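Long-range contacts in endoribonuclease MazF3 (Mycobacterium tuberculosis, PDB 5UCT), which cleaves messenger RNA and 23S ribosomal RNA, chiefly after the first two uridines of UUCCU, as the toxin of a type II toxin-antitoxin system: residues P3-Q8 with V15-R20; T37-L42 with P57-C62; D49-L54 with Y79-Q84; S61-Q66 with G93-L98. All blocks are in the same frame, centred on the assembly; numbering follows the deposited sequence.

Contact 1: residues P3-Q8 with V15-R20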
loop_
_atom_site.group_PDB
_atom_site.type_symbol
_atom_site.label_atom_id
_atom_site.label_comp_id
_atom_site.label_asym_id
_atom_site.label_seq_id
_atom_site.Cartn_x
_atom_site.Cartn_y
_atom_site.Cartn_z
ATOM N N PRO A 3 -11.935 -2.660 -9.566
ATOM C CA PRO A 3 -11.630 -3.240 -10.877
ATOM C C PRO A 3 -10.235 -3.853 -10.929
ATOM O O PRO A 3 -9.419 -3.712 -10.017
ATOM C CB PRO A 3 -11.739 -2.039 -11.822
ATOM C CG PRO A 3 -11.345 -0.884 -10.978
ATOM C CD PRO A 3 -11.837 -1.188 -9.581
ATOM N N ILE A 4 -9.979 -4.546 -12.039
ATOM C CA ILE A 4 -8.719 -5.238 -12.291
ATOM C C ILE A 4 -8.214 -4.791 -13.656
ATOM O O ILE A 4 -8.779 -5.180 -14.686
ATOM C CB ILE A 4 -8.876 -6.765 -12.253
ATOM C CG1 ILE A 4 -9.536 -7.217 -10.951
ATOM C CG2 ILE A 4 -7.529 -7.446 -12.443
ATOM C CD1 ILE A 4 -9.647 -8.726 -10.824
ATOM N N HIS A 5 -7.151 -3.995 -13.670
ATOM C CA HIS A 5 -6.536 -3.518 -14.901
ATOM C C HIS A 5 -5.222 -4.245 -15.155
ATOM O O HIS A 5 -4.683 -4.938 -14.290
ATOM C CB HIS A 5 -6.282 -2.007 -14.840
ATOM C CG HIS A 5 -7.527 -1.183 -14.749
ATOM N ND1 HIS A 5 -8.140 -0.890 -13.550
ATOM C CD2 HIS A 5 -8.271 -0.584 -15.709
ATOM C CE1 HIS A 5 -9.210 -0.149 -13.775
ATOM N NE2 HIS A 5 -9.313 0.050 -15.077
ATOM N N ILE A 6 -4.718 -4.081 -16.372
ATOM C CA ILE A 6 -3.329 -4.389 -16.694
ATOM C C ILE A 6 -2.509 -3.136 -16.430
ATOM O O ILE A 6 -2.925 -2.026 -16.782
ATOM C CB ILE A 6 -3.186 -4.859 -18.154
ATOM C CG1 ILE A 6 -4.004 -6.127 -18.393
ATOM C CG2 ILE A 6 -1.725 -5.101 -18.503
ATOM C CD1 ILE A 6 -3.939 -6.649 -19.815
ATOM N N ALA A 7 -1.352 -3.299 -15.796
ATOM C CA ALA A 7 -0.515 -2.160 -15.453
ATOM C C ALA A 7 0.933 -2.448 -15.817
ATOM O O ALA A 7 1.363 -3.605 -15.858
ATOM C CB ALA A 7 -0.618 -1.811 -13.963
ATOM N N GLN A 8 1.682 -1.377 -16.074
ATOM C CA GLN A 8 3.102 -1.466 -16.403
ATOM C C GLN A 8 3.903 -1.265 -15.122
ATOM O O GLN A 8 4.187 -0.132 -14.723
ATOM C CB GLN A 8 3.479 -0.439 -17.466
ATOM C CG GLN A 8 4.909 -0.572 -17.968
ATOM C CD GLN A 8 5.134 -1.862 -18.728
ATOM O OE1 GLN A 8 4.248 -2.339 -19.436
ATOM N NE2 GLN A 8 6.322 -2.437 -18.583
ATOM N N VAL A 15 -3.314 -6.151 -12.061
ATOM C CA VAL A 15 -3.259 -5.473 -10.770
ATOM C C VAL A 15 -4.666 -5.259 -10.231
ATOM O O VAL A 15 -5.641 -5.180 -10.985
ATOM C CB VAL A 15 -2.514 -4.122 -10.860
ATOM C CG1 VAL A 15 -1.058 -4.333 -11.245
ATOM C CG2 VAL A 15 -3.209 -3.193 -11.844
ATOM N N LEU A 16 -4.761 -5.165 -8.906
ATOM C CA LEU A 16 -5.997 -4.823 -8.214
ATOM C C LEU A 16 -5.934 -3.357 -7.810
ATOM O O LEU A 16 -5.017 -2.952 -7.091
ATOM C CB LEU A 16 -6.198 -5.701 -6.977
ATOM C CG LEU A 16 -7.484 -5.496 -6.168
ATOM C CD1 LEU A 16 -8.715 -5.930 -6.953
ATOM C CD2 LEU A 16 -7.410 -6.235 -4.840
ATOM N N ILE A 17 -6.902 -2.570 -8.267
ATOM C CA ILE A 17 -6.934 -1.148 -7.935
ATOM C C ILE A 17 -7.272 -1.004 -6.454
ATOM O O ILE A 17 -8.422 -1.194 -6.048
ATOM C CB ILE A 17 -7.937 -0.386 -8.807
ATOM C CG1 ILE A 17 -7.622 -0.586 -10.292
ATOM C CG2 ILE A 17 -7.937 1.082 -8.436
ATOM C CD1 ILE A 17 -6.250 -0.091 -10.718
ATOM N N LEU A 18 -6.269 -0.667 -5.641
ATOM C CA LEU A 18 -6.508 -0.480 -4.215
ATOM C C LEU A 18 -7.123 0.881 -3.923
ATOM O O LEU A 18 -7.982 0.996 -3.041
ATOM C CB LEU A 18 -5.208 -0.655 -3.433
ATOM C CG LEU A 18 -4.693 -2.086 -3.320
ATOM C CD1 LEU A 18 -3.534 -2.147 -2.346
ATOM C CD2 LEU A 18 -5.816 -3.019 -2.887
ATOM N N THR A 19 -6.690 1.916 -4.643
ATOM C CA THR A 19 -7.266 3.242 -4.472
ATOM C C THR A 19 -8.775 3.196 -4.675
ATOM O O THR A 19 -9.275 2.525 -5.583
ATOM C CB THR A 19 -6.636 4.229 -5.460
ATOM O OG1 THR A 19 -5.211 4.210 -5.314
ATOM C CG2 THR A 19 -7.149 5.641 -5.209
ATOM N N ARG A 20 -9.498 3.900 -3.807
ATOM C CA ARG A 20 -10.949 3.962 -3.906
ATOM C C ARG A 20 -11.364 4.537 -5.254
ATOM O O ARG A 20 -10.801 5.531 -5.718
ATOM C CB ARG A 20 -11.509 4.810 -2.763
ATOM C CG ARG A 20 -10.886 6.198 -2.649
ATOM C CD ARG A 20 -11.182 6.867 -1.313
ATOM N NE ARG A 20 -10.694 8.246 -1.283
ATOM C CZ ARG A 20 -9.429 8.589 -1.057
ATOM N NH1 ARG A 20 -8.514 7.656 -0.838
ATOM N NH2 ARG A 20 -9.080 9.867 -1.055
#
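I17 meets two residues of the neighbouring strand with one branch. Its CG1 reaches the edge of the H5 imidazole, near the ring plane and 3.3 Å from H5 ND1, so the histidine receives the isoleucine on its rim and not over a face. The same I17 CG1 lies 3.8 Å from P3 CG, with the pyrrolidine and the isoleucine chain at about a right angle. I17 holds this methylene anti to its carbonyl carbon (chi1 -56°), which brings it across toward 3-8. Farther along, A7 turns its methyl onto V15, A7 CB standing 3.6 Å from V15 CG2. These contacts belong to the first hairpin of the chain, strands 3-8 and 12-17, part of the curled antiparallel sheet of the SH3-like MazF toxin fold. H5 and V15 occupy one face of it. I4 and L16 project from the other, touching lightly with I4 CG1 4.3 Å from L16 CD1, and L16 continues onto L88 of helix 85-96. The backbones are tied by I17 N to P3 O at 3.3 Å and by V15 N to H5 O at 2.9 Å. The return bond from H5 N to V15 O is weak and bent. I17 also packs on V30 and V32 of strand 29-36, and beyond the strand end T19 OG1 is hydrogen-bonded to T31 N.

Contact 2: residues T37-L42 with P57-C62. With SO4 (sulfate ion), chain C.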
loop_
_atom_site.group_PDB
_atom_site.type_symbol
_atom_site.label_atom_id
_atom_site.label_comp_id
_atom_site.label_asym_id
_atom_site.label_seq_id
_atom_site.Cartn_x
_atom_site.Cartn_y
_atom_site.Cartn_z
ATOM N N THR A 37 1.005 -15.372 -10.538
ATOM C CA THR A 37 0.600 -16.771 -10.504
ATOM C C THR A 37 1.360 -17.564 -9.451
ATOM O O THR A 37 0.898 -18.636 -9.045
ATOM C CB THR A 37 0.794 -17.417 -11.879
ATOM O OG1 THR A 37 2.183 -17.387 -12.234
ATOM C CG2 THR A 37 -0.009 -16.675 -12.935
ATOM N N THR A 38 2.507 -17.062 -9.001
ATOM C CA THR A 38 3.287 -17.717 -7.955
ATOM C C THR A 38 2.525 -17.622 -6.639
ATOM O O THR A 38 2.559 -16.593 -5.960
ATOM C CB THR A 38 4.666 -17.076 -7.836
ATOM O OG1 THR A 38 5.334 -17.131 -9.103
ATOM C CG2 THR A 38 5.507 -17.803 -6.796
ATOM N N VAL A 39 1.826 -18.692 -6.279
ATOM C CA VAL A 39 1.110 -18.768 -5.011
ATOM C C VAL A 39 2.091 -19.229 -3.942
ATOM O O VAL A 39 2.663 -20.319 -4.043
ATOM C CB VAL A 39 -0.091 -19.721 -5.105
ATOM C CG1 VAL A 39 -0.945 -19.622 -3.852
ATOM C CG2 VAL A 39 -0.913 -19.424 -6.349
ATOM N N ARG A 40 2.293 -18.399 -2.919
ATOM C CA ARG A 40 3.242 -18.706 -1.859
ATOM C C ARG A 40 2.587 -19.159 -0.564
ATOM O O ARG A 40 3.301 -19.573 0.356
ATOM C CB ARG A 40 4.136 -17.487 -1.579
ATOM C CG ARG A 40 5.131 -17.192 -2.691
ATOM C CD ARG A 40 6.040 -16.026 -2.349
ATOM N NE ARG A 40 7.205 -15.980 -3.229
ATOM C CZ ARG A 40 7.224 -15.381 -4.415
ATOM N NH1 ARG A 40 6.139 -14.771 -4.873
ATOM N NH2 ARG A 40 8.331 -15.393 -5.145
ATOM N N GLY A 41 1.263 -19.109 -0.468
ATOM C CA GLY A 41 0.593 -19.540 0.747
ATOM C C GLY A 41 0.745 -18.593 1.916
ATOM O O GLY A 41 0.843 -19.040 3.065
ATOM N N LEU A 42 0.768 -17.294 1.655
ATOM C CA LEU A 42 0.829 -16.287 2.701
ATOM C C LEU A 42 -0.578 -15.821 3.053
ATOM O O LEU A 42 -1.483 -15.837 2.215
ATOM C CB LEU A 42 1.683 -15.095 2.261
ATOM C CG LEU A 42 3.175 -15.372 2.045
ATOM C CD1 LEU A 42 3.866 -14.212 1.333
ATOM C CD2 LEU A 42 3.857 -15.667 3.372
ATOM N N PRO A 57 -5.000 -19.942 -12.425
ATOM C CA PRO A 57 -5.311 -19.352 -11.116
ATOM C C PRO A 57 -4.159 -18.503 -10.600
ATOM O O PRO A 57 -2.985 -18.786 -10.853
ATOM C CB PRO A 57 -5.555 -20.577 -10.222
ATOM C CG PRO A 57 -4.936 -21.720 -10.950
ATOM C CD PRO A 57 -5.110 -21.409 -12.398
ATOM N N SER A 58 -4.510 -17.445 -9.870
ATOM C CA SER A 58 -3.534 -16.459 -9.427
ATOM C C SER A 58 -3.947 -15.933 -8.056
ATOM O O SER A 58 -4.951 -16.363 -7.482
ATOM C CB SER A 58 -3.403 -15.337 -10.462
ATOM O OG SER A 58 -2.167 -14.669 -10.325
ATOM N N VAL A 59 -3.153 -15.003 -7.519
ATOM C CA VAL A 59 -3.404 -14.448 -6.195
ATOM C C VAL A 59 -3.059 -12.966 -6.193
ATOM O O VAL A 59 -2.152 -12.520 -6.900
ATOM C CB VAL A 59 -2.611 -15.183 -5.090
ATOM C CG1 VAL A 59 -3.159 -16.585 -4.867
ATOM C CG2 VAL A 59 -1.128 -15.229 -5.441
ATOM N N VAL A 60 -3.795 -12.203 -5.389
ATOM C CA VAL A 60 -3.492 -10.792 -5.165
ATOM C C VAL A 60 -2.451 -10.695 -4.056
ATOM O O VAL A 60 -2.704 -11.103 -2.917
ATOM C CB VAL A 60 -4.758 -10.004 -4.802
ATOM C CG1 VAL A 60 -4.401 -8.585 -4.381
ATOM C CG2 VAL A 60 -5.726 -9.986 -5.974
ATOM N N SER A 61 -1.279 -10.158 -4.386
ATOM C CA SER A 61 -0.161 -10.061 -3.445
ATOM C C SER A 61 -0.236 -8.716 -2.733
ATOM O O SER A 61 0.215 -7.694 -3.257
ATOM C CB SER A 61 1.168 -10.231 -4.175
ATOM O OG SER A 61 2.263 -9.933 -3.327
ATOM N N CYS A 62 -0.798 -8.715 -1.524
ATOM C CA CYS A 62 -0.977 -7.486 -0.761
ATOM C C CYS A 62 0.291 -7.030 -0.052
ATOM O O CYS A 62 0.286 -5.951 0.549
ATOM C CB CYS A 62 -2.097 -7.661 0.264
ATOM S SG CYS A 62 -3.757 -7.635 -0.450
HETATM S S SO4 C . 7.112 -13.698 -10.196
HETATM O O1 SO4 C . 6.057 -13.831 -11.195
HETATM O O2 SO4 C . 8.314 -13.159 -10.826
HETATM O O3 SO4 C . 7.408 -15.009 -9.626
HETATM O O4 SO4 C . 6.670 -12.796 -9.138
#
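V39 and V59 meet through their methyl branches, with the two side chains at about a right angle. V59 CG1 reaches both prongs of the other valine, 3.9 Å from V39 CG1 and equally far from V39 CG2, while V59 CG2 lies 4.0 Å from T38 O. Nearer the start of both segments, S58 OG sits 3.3 Å from T37 N, but the angle is too poor for a hydrogen bond; this hydroxyl is instead bonded to T36 O. T37 adds its methyl, CG2 being 3.9 Å from S58 OG. T38 turns the other way: its hydroxyl, anti to the carbonyl carbon (chi1 -57°), donates to a sulfate, OG1 to O3 at 3.0 Å. T36 OG1 also binds this ion, which probably came from the crystallisation liquor. Farther out, E45 accepts a hydrogen bond from R40 N and so holds the turn after V39, and V39 packs on E45 as well. S58 and V59 are fixed by backbone bonds to V48 and T36. Residues 37-42 thus lie in the loop from strand 29-36 to strand 45-48, the two antiparallel neighbours of strand 58-61 in the curled SH3-like sheet of PemK/MazF toxins.

Contact 3: residues D49-L54 with Y79-Q84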
loop_
_atom_site.group_PDB
_atom_site.type_symbol
_atom_site.label_atom_id
_atom_site.label_comp_id
_atom_site.label_asym_id
_atom_site.label_seq_id
_atom_site.Cartn_x
_atom_site.Cartn_y
_atom_site.Cartn_z
ATOM N N ASP A 49 -9.075 -16.171 -9.882
ATOM C CA ASP A 49 -8.980 -17.244 -10.868
ATOM C C ASP A 49 -9.530 -16.742 -12.199
ATOM O O ASP A 49 -9.633 -15.534 -12.441
ATOM C CB ASP A 49 -9.702 -18.500 -10.354
ATOM C CG ASP A 49 -9.104 -19.782 -10.902
ATOM O OD1 ASP A 49 -8.704 -19.798 -12.085
ATOM O OD2 ASP A 49 -9.031 -20.773 -10.146
ATOM N N ALA A 50 -9.880 -17.684 -13.081
ATOM C CA ALA A 50 -10.378 -17.338 -14.408
ATOM C C ALA A 50 -11.709 -16.607 -14.355
ATOM O O ALA A 50 -12.056 -15.904 -15.311
ATOM C CB ALA A 50 -10.511 -18.599 -15.263
ATOM N N VAL A 51 -12.465 -16.765 -13.267
ATOM C CA VAL A 51 -13.693 -15.997 -13.091
ATOM C C VAL A 51 -13.386 -14.506 -13.077
ATOM O O VAL A 51 -14.098 -13.703 -13.693
ATOM C CB VAL A 51 -14.416 -16.445 -11.807
ATOM C CG1 VAL A 51 -15.503 -15.454 -11.427
ATOM C CG2 VAL A 51 -14.998 -17.840 -11.989
ATOM N N ASN A 52 -12.307 -14.115 -12.396
ATOM C CA ASN A 52 -11.956 -12.700 -12.314
ATOM C C ASN A 52 -11.451 -12.174 -13.654
ATOM O O ASN A 52 -11.698 -11.014 -14.001
ATOM C CB ASN A 52 -10.915 -12.484 -11.217
ATOM C CG ASN A 52 -11.352 -13.052 -9.880
ATOM O OD1 ASN A 52 -11.063 -14.204 -9.558
ATOM N ND2 ASN A 52 -12.055 -12.245 -9.094
ATOM N N GLY A 53 -10.745 -13.006 -14.419
ATOM C CA GLY A 53 -10.295 -12.603 -15.738
ATOM C C GLY A 53 -8.896 -13.062 -16.096
ATOM O O GLY A 53 -8.282 -12.526 -17.023
ATOM N N LEU A 54 -8.383 -14.052 -15.376
ATOM C CA LEU A 54 -7.051 -14.583 -15.618
ATOM C C LEU A 54 -7.132 -15.902 -16.379
ATOM O O LEU A 54 -8.194 -16.515 -16.506
ATOM C CB LEU A 54 -6.295 -14.778 -14.297
ATOM C CG LEU A 54 -5.952 -13.543 -13.457
ATOM C CD1 LEU A 54 -5.476 -12.400 -14.343
ATOM C CD2 LEU A 54 -7.118 -13.109 -12.574
ATOM N N TYR A 79 -12.818 -7.916 -12.742
ATOM C CA TYR A 79 -13.420 -7.325 -11.558
ATOM C C TYR A 79 -13.144 -8.241 -10.376
ATOM O O TYR A 79 -13.054 -9.461 -10.534
ATOM C CB TYR A 79 -14.931 -7.141 -11.744
ATOM C CG TYR A 79 -15.526 -5.965 -11.009
ATOM C CD1 TYR A 79 -14.717 -5.003 -10.424
ATOM C CD2 TYR A 79 -16.901 -5.818 -10.900
ATOM C CE1 TYR A 79 -15.264 -3.925 -9.755
ATOM C CE2 TYR A 79 -17.455 -4.745 -10.231
ATOM C CZ TYR A 79 -16.632 -3.802 -9.660
ATOM O OH TYR A 79 -17.178 -2.730 -8.993
ATOM N N LEU A 80 -13.002 -7.647 -9.195
ATOM C CA LEU A 80 -12.958 -8.415 -7.958
ATOM C C LEU A 80 -14.380 -8.550 -7.435
ATOM O O LEU A 80 -15.042 -7.542 -7.161
ATOM C CB LEU A 80 -12.060 -7.755 -6.912
ATOM C CG LEU A 80 -11.872 -8.576 -5.631
ATOM C CD1 LEU A 80 -10.911 -9.738 -5.860
ATOM C CD2 LEU A 80 -11.405 -7.710 -4.468
ATOM N N LEU A 81 -14.850 -9.789 -7.310
ATOM C CA LEU A 81 -16.216 -10.029 -6.865
ATOM C C LEU A 81 -16.433 -9.443 -5.477
ATOM O O LEU A 81 -15.540 -9.471 -4.626
ATOM C CB LEU A 81 -16.522 -11.529 -6.862
ATOM C CG LEU A 81 -16.993 -12.179 -8.169
ATOM C CD1 LEU A 81 -15.994 -11.984 -9.302
ATOM C CD2 LEU A 81 -17.262 -13.659 -7.948
ATOM N N ALA A 82 -17.629 -8.893 -5.256
ATOM C CA ALA A 82 -17.937 -8.253 -3.983
ATOM C C ALA A 82 -17.885 -9.230 -2.816
ATOM O O ALA A 82 -17.715 -8.801 -1.670
ATOM C CB ALA A 82 -19.312 -7.588 -4.047
ATOM N N SER A 83 -18.031 -10.532 -3.079
ATOM C CA SER A 83 -17.898 -11.524 -2.020
ATOM C C SER A 83 -16.458 -11.672 -1.546
ATOM O O SER A 83 -16.231 -12.188 -0.447
ATOM C CB SER A 83 -18.437 -12.876 -2.496
ATOM O OG SER A 83 -17.781 -13.297 -3.680
ATOM N N GLN A 84 -15.486 -11.236 -2.346
ATOM C CA GLN A 84 -14.081 -11.279 -1.964
ATOM C C GLN A 84 -13.635 -10.044 -1.194
ATOM O O GLN A 84 -12.514 -10.031 -0.671
ATOM C CB GLN A 84 -13.200 -11.449 -3.208
ATOM C CG GLN A 84 -13.401 -12.767 -3.938
ATOM C CD GLN A 84 -12.687 -12.807 -5.273
ATOM O OE1 GLN A 84 -13.078 -12.122 -6.218
ATOM N NE2 GLN A 84 -11.631 -13.607 -5.357
#
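N52 projects its carboxamide toward the segment 79-84, and its ND2 makes both hydrogen bonds of the contact. Two connections of the SH3-like MazF fold meet here: 49-54 lies between strand 45-48 and strand 58-61, whereas the segment 79-84 leads from strand 73-79 into helix 85-96. ND2 of N52 donates to Q84 OE1 at 3.1 Å and to Y79 O at 3.3 Å, the second bond being the straighter at 165°. Each acceptor is met in its carbonyl plane on a lone pair, and both lie close to the amide plane of N52, which suits two N-H groups spread in one plane. The N52 and Q84 side chains approach from opposite directions with their amides 29° apart, nearly coplanar. The other end of the N52 amide is also used, since OD1 of N52 accepts from D49 N at 2.8 Å. Bonds at both ends fix which way round the amide sits and tie its own loop to the facing one. Q84 OE1 has a second, weak donor in L81 N, so it gathers the turn before the helix; a backbone bond from Q84 N to L81 O closes that turn. D49 adds a bond within its own loop, its OD1 taking A50 N on the anti side. Apolar contact is slight beside this network: V51 CG1 and L81 CD1 are 4.1 Å apart, their side chains crossing at about a right angle.

Contact 4: residues S61-Q66 with G93-L98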
loop_
_atom_site.group_PDB
_atom_site.type_symbol
_atom_site.label_atom_id
_atom_site.label_comp_id
_atom_site.label_asym_id
_atom_site.label_seq_id
_atom_site.Cartn_x
_atom_site.Cartn_y
_atom_site.Cartn_z
ATOM N N SER A 61 -1.279 -10.158 -4.386
ATOM C CA SER A 61 -0.161 -10.061 -3.445
ATOM C C SER A 61 -0.236 -8.716 -2.733
ATOM O O SER A 61 0.215 -7.694 -3.257
ATOM C CB SER A 61 1.168 -10.231 -4.175
ATOM O OG SER A 61 2.263 -9.933 -3.327
ATOM N N CYS A 62 -0.798 -8.715 -1.524
ATOM C CA CYS A 62 -0.977 -7.486 -0.761
ATOM C C CYS A 62 0.291 -7.030 -0.052
ATOM O O CYS A 62 0.286 -5.951 0.549
ATOM C CB CYS A 62 -2.097 -7.661 0.264
ATOM S SG CYS A 62 -3.757 -7.635 -0.450
ATOM N N ASP A 63 1.365 -7.816 -0.087
ATOM C CA ASP A 63 2.630 -7.373 0.482
ATOM C C ASP A 63 3.463 -6.560 -0.496
ATOM O O ASP A 63 4.514 -6.039 -0.104
ATOM C CB ASP A 63 3.442 -8.577 0.963
ATOM C CG ASP A 63 3.141 -8.941 2.399
ATOM O OD1 ASP A 63 3.078 -8.024 3.240
ATOM O OD2 ASP A 63 2.966 -10.145 2.682
ATOM N N ASN A 64 3.021 -6.433 -1.745
ATOM C CA ASN A 64 3.772 -5.750 -2.789
ATOM C C ASN A 64 2.955 -4.639 -3.434
ATOM O O ASN A 64 3.057 -4.392 -4.635
ATOM C CB ASN A 64 4.246 -6.738 -3.853
ATOM C CG ASN A 64 5.154 -7.810 -3.293
ATOM O OD1 ASN A 64 4.870 -9.000 -3.409
ATOM N ND2 ASN A 64 6.262 -7.393 -2.693
ATOM N N THR A 65 2.130 -3.953 -2.650
ATOM C CA THR A 65 1.323 -2.873 -3.201
ATOM C C THR A 65 2.211 -1.721 -3.661
ATOM O O THR A 65 3.254 -1.433 -3.065
ATOM C CB THR A 65 0.316 -2.369 -2.168
ATOM O OG1 THR A 65 0.999 -1.547 -1.213
ATOM C CG2 THR A 65 -0.341 -3.541 -1.448
ATOM N N GLN A 66 1.793 -1.064 -4.739
ATOM C CA GLN A 66 2.563 0.018 -5.333
ATOM C C GLN A 66 1.622 1.133 -5.761
ATOM O O GLN A 66 0.470 0.888 -6.128
ATOM C CB GLN A 66 3.374 -0.465 -6.546
ATOM C CG GLN A 66 4.345 -1.608 -6.250
ATOM C CD GLN A 66 5.679 -1.125 -5.719
ATOM O OE1 GLN A 66 5.904 0.073 -5.579
ATOM N NE2 GLN A 66 6.576 -2.062 -5.432
ATOM N N GLY A 93 -5.085 -5.776 6.423
ATOM C CA GLY A 93 -4.930 -5.579 7.856
ATOM C C GLY A 93 -3.811 -6.410 8.452
ATOM O O GLY A 93 -3.045 -5.926 9.288
ATOM N N ASN A 94 -3.701 -7.675 8.035
ATOM C CA ASN A 94 -2.601 -8.503 8.517
ATOM C C ASN A 94 -1.284 -8.101 7.873
ATOM O O ASN A 94 -0.230 -8.192 8.513
ATOM C CB ASN A 94 -2.879 -9.982 8.254
ATOM C CG ASN A 94 -4.201 -10.437 8.824
ATOM O OD1 ASN A 94 -4.559 -10.076 9.941
ATOM N ND2 ASN A 94 -4.940 -11.233 8.055
ATOM N N ALA A 95 -1.321 -7.647 6.617
ATOM C CA ALA A 95 -0.094 -7.257 5.933
ATOM C C ALA A 95 0.588 -6.085 6.624
ATOM O O ALA A 95 1.821 -6.007 6.640
ATOM C CB ALA A 95 -0.386 -6.908 4.475
ATOM N N PHE A 96 -0.189 -5.172 7.206
ATOM C CA PHE A 96 0.354 -3.978 7.838
ATOM C C PHE A 96 0.156 -3.951 9.348
ATOM O O PHE A 96 0.586 -2.988 9.994
ATOM C CB PHE A 96 -0.270 -2.723 7.210
ATOM C CG PHE A 96 -0.021 -2.591 5.729
ATOM C CD1 PHE A 96 1.115 -3.130 5.149
ATOM C CD2 PHE A 96 -0.927 -1.927 4.918
ATOM C CE1 PHE A 96 1.342 -3.010 3.791
ATOM C CE2 PHE A 96 -0.705 -1.804 3.560
ATOM C CZ PHE A 96 0.430 -2.345 2.995
ATOM N N ASP A 97 -0.468 -4.981 9.929
ATOM C CA ASP A 97 -0.803 -5.028 11.356
ATOM C C ASP A 97 -1.637 -3.806 11.757
ATOM O O ASP A 97 -1.183 -2.889 12.444
ATOM C CB ASP A 97 0.457 -5.152 12.222
ATOM C CG ASP A 97 0.986 -6.573 12.282
ATOM O OD1 ASP A 97 0.436 -7.449 11.580
ATOM O OD2 ASP A 97 1.955 -6.814 13.032
ATOM N N LEU A 98 -2.883 -3.828 11.297
ATOM C CA LEU A 98 -3.853 -2.782 11.575
ATOM C C LEU A 98 -4.997 -3.357 12.400
ATOM O O LEU A 98 -5.318 -4.546 12.302
ATOM C CB LEU A 98 -4.391 -2.173 10.276
ATOM C CG LEU A 98 -3.329 -1.617 9.324
ATOM C CD1 LEU A 98 -3.938 -1.294 7.968
ATOM C CD2 LEU A 98 -2.664 -0.386 9.923
#
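A95 carries the closest packing, and its methyl faces two oxygens of the segment 61-66: A95 CB is 3.8 Å from D63 OD1 and 4.1 Å from C62 O. No hydrogen bond joins the two segments, so the fit is one of van der Waals contact. The aromatic part belongs to F96: with CG anti to the carbonyl carbon (chi1 -60°), it directs the CZ end of its ring at 61-66. T65 OG1 approaches this ring at the edge, near its plane, 4.3 Å from F96 CZ, while C62 O comes to the same F96 CZ obliquely at 4.4 Å.

Polar bonds run within the segments or outward. S61 OG donates to N64 OD1 at 2.8 Å, which ties the turn 61-64, and D63 OD2 is hydrogen-bonded to T44 OG1, which steadies the carboxylate beside A95. Several bonds reach the second subunit: A95 O accepts from R20 NH1 and F96 O from R2 NH2 of that chain, and T65 O from its T67 OG1. D63 OD1 makes a long, weak ion pair with the same R20, and T65 packs on T65 of the partner. The contact therefore lies at the dimer interface, where the C-terminal end of helix 85-96 rests on the connection from strand 58-61 to strand 66-69, with C62 reaching L88, A91 and I92 along the helix.

Along the chain contact 1 closes before the others open; contact 3 alternates with contacts 2 and 4, and contact 4 begins on S61 and C62, where contact 2 ends. Contacts 1 and 2 share the curled antiparallel sheet, their centres 15 Å apart, and meet where L16 packs on V60. Contact 1 also touches contact 3 through I4 and L16 on Y79 and L80, and contact 4 where L18 meets T65. Contacts 3 and 4 lie on opposite sides of the chain's centre, centres 19 Å apart. Contacts 1 and 4 reach the second subunit, R20 bonding to A95 of that chain, so these two contacts help form the dimer interface.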